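Protein SOSEKI 4 (Arabidopsis thaliana, PDB 6RSN) polymerises through its DIX-like domain, interprets polarity cues to influence the orientation of cell division, and promotes auxin biosynthesis and signalling. Local coordinates at residues L34-K37 with D38-R42. The protein carries 1 engineered substitution. Residues are numbered along the deposited sequence; the frame is centred on the assembly and turned at random.
Sequences LYLK and DVINR
With CG beside its own backbone N (chi1 -62°), Asp-38 swings its carboxylate back over the start of the helix, and Tyr-35, whose CG likewise sits beside its backbone N (chi1 -68°), points the same way alongside, ring and carboxylate planes 88° apart. Asp-38 OD2 accepts the Tyr-35 N-H at 2.9 Å, on its anti side and somewhat out of the carboxylate plane, and meets the edge of the tyrosine ring 3.8 Å from CD1. In return Asp-38 N donates to Tyr-35 O at 2.8 Å, from above the carbonyl plane; Val-39 N reaches the same oxygen weakly. Tyr-35 is the N-cap residue where strand 34-35 of this DIX-like domain, of ubiquitin-like fold, passes into helix 36-47, which packs on the main sheet. Asp-38 OD1 is hydrogen-bonded to Ser-29 OG, so both carboxylate oxygens are bonded and the buried group is fixed in rotation; an alanine here would probably leave Tyr-35 N and Ser-29 OG without this acceptor. Leu-34 runs past Asp-38 in the opposite direction, CD1 3.7 Å from Asp-38 CB, and lies at about a right angle to Val-39, CD1 3.8 Å from Val-39 CG2. One turn on, Leu-36 CG touches Ile-40 CG1 at 3.8 Å, both side chains leaning on Trp-57, while Ile-40 N donates to Leu-36 O at 2.8 Å.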
loop_
_atom_site.group_PDB
_atom_site.type_symbol
_atom_site.label_atom_id
_atom_site.label_comp_id
_atom_site.label_asym_id
_atom_site.label_seq_id
_atom_site.Cartn_x
_atom_site.Cartn_y
_atom_site.Cartn_z
ATOM N N LEU A 34 -1.252 2.958 10.640
ATOM C CA LEU A 34 -1.263 1.790 9.777
ATOM C C LEU A 34 0.173 1.368 9.475
ATOM O O LEU A 34 1.019 2.245 9.248
ATOM C CB LEU A 34 -1.916 2.285 8.497
ATOM C CG LEU A 34 -1.932 1.262 7.349
ATOM C CD1 LEU A 34 -2.843 0.089 7.629
ATOM C CD2 LEU A 34 -2.275 1.981 6.078
ATOM N N TYR A 35 0.437 0.052 9.518
ATOM C CA TYR A 35 1.742 -0.493 9.149
ATOM C C TYR A 35 1.591 -1.324 7.878
ATOM O O TYR A 35 0.510 -1.873 7.616
ATOM C CB TYR A 35 2.299 -1.380 10.265
ATOM C CG TYR A 35 2.643 -0.564 11.498
ATOM C CD1 TYR A 35 1.661 -0.060 12.325
ATOM C CD2 TYR A 35 3.957 -0.238 11.774
ATOM C CE1 TYR A 35 1.973 0.718 13.439
ATOM C CE2 TYR A 35 4.288 0.502 12.903
ATOM C CZ TYR A 35 3.300 0.995 13.720
ATOM O OH TYR A 35 3.744 1.724 14.796
ATOM N N LEU A 36 2.713 -1.452 7.166
ATOM C CA LEU A 36 2.590 -2.194 5.914
ATOM C C LEU A 36 2.079 -3.616 6.185
ATOM O O LEU A 36 1.272 -4.166 5.418
ATOM C CB LEU A 36 3.908 -2.177 5.109
ATOM C CG LEU A 36 3.848 -3.085 3.865
ATOM C CD1 LEU A 36 2.864 -2.530 2.797
ATOM C CD2 LEU A 36 5.217 -3.176 3.138
ATOM N N LYS A 37 2.532 -4.197 7.308
ATOM C CA LYS A 37 2.102 -5.537 7.654
ATOM C C LYS A 37 0.569 -5.597 7.781
ATOM O O LYS A 37 -0.001 -6.625 7.470
ATOM C CB LYS A 37 2.793 -6.034 8.936
ATOM C CG LYS A 37 2.475 -5.224 10.165
ATOM C CD LYS A 37 3.198 -5.688 11.450
ATOM C CE LYS A 37 2.375 -5.326 12.669
ATOM N NZ LYS A 37 2.608 -3.937 13.151
ATOM N N ASP A 38 -0.118 -4.526 8.230
ATOM C CA ASP A 38 -1.584 -4.536 8.339
ATOM C C ASP A 38 -2.231 -4.700 6.947
ATOM O O ASP A 38 -3.188 -5.480 6.774
ATOM C CB ASP A 38 -2.120 -3.274 8.998
ATOM C CG ASP A 38 -1.603 -3.115 10.424
ATOM O OD1 ASP A 38 -1.568 -4.117 11.121
ATOM O OD2 ASP A 38 -1.236 -2.001 10.815
ATOM N N VAL A 39 -1.709 -3.936 5.957
ATOM C CA VAL A 39 -2.128 -3.970 4.551
ATOM C C VAL A 39 -1.860 -5.342 3.960
ATOM O O VAL A 39 -2.757 -5.955 3.357
ATOM C CB VAL A 39 -1.435 -2.890 3.719
ATOM C CG1 VAL A 39 -1.858 -3.027 2.234
ATOM C CG2 VAL A 39 -1.714 -1.501 4.321
ATOM N N ILE A 40 -0.660 -5.876 4.213
ATOM C CA ILE A 40 -0.305 -7.176 3.664
ATOM C C ILE A 40 -1.185 -8.279 4.273
ATOM O O ILE A 40 -1.665 -9.178 3.578
ATOM C CB ILE A 40 1.190 -7.467 3.887
ATOM C CG1 ILE A 40 2.093 -6.422 3.218
ATOM C CG2 ILE A 40 1.513 -8.880 3.433
ATOM C CD1 ILE A 40 1.898 -6.247 1.777
ATOM N N ASN A 41 -1.444 -8.195 5.593
ATOM C CA ASN A 41 -2.367 -9.170 6.183
ATOM C C ASN A 41 -3.750 -9.166 5.531
ATOM O O ASN A 41 -4.382 -10.228 5.311
ATOM C CB ASN A 41 -2.511 -8.933 7.694
ATOM C CG ASN A 41 -1.252 -9.337 8.423
ATOM O OD1 ASN A 41 -0.515 -10.206 7.954
ATOM N ND2 ASN A 41 -0.978 -8.730 9.570
ATOM N N ARG A 42 -4.258 -7.984 5.227
ATOM C CA ARG A 42 -5.568 -7.874 4.601
ATOM C C ARG A 42 -5.501 -8.427 3.181
ATOM O O ARG A 42 -6.428 -9.109 2.725
ATOM C CB ARG A 42 -6.021 -6.409 4.591
ATOM C CG ARG A 42 -7.343 -6.136 3.864
ATOM C CD ARG A 42 -8.365 -7.041 4.534
ATOM N NE ARG A 42 -9.704 -6.555 4.190
ATOM C CZ ARG A 42 -10.803 -7.255 4.329
ATOM N NH1 ARG A 42 -10.755 -8.470 4.845
ATOM N NH2 ARG A 42 -11.977 -6.729 3.992
#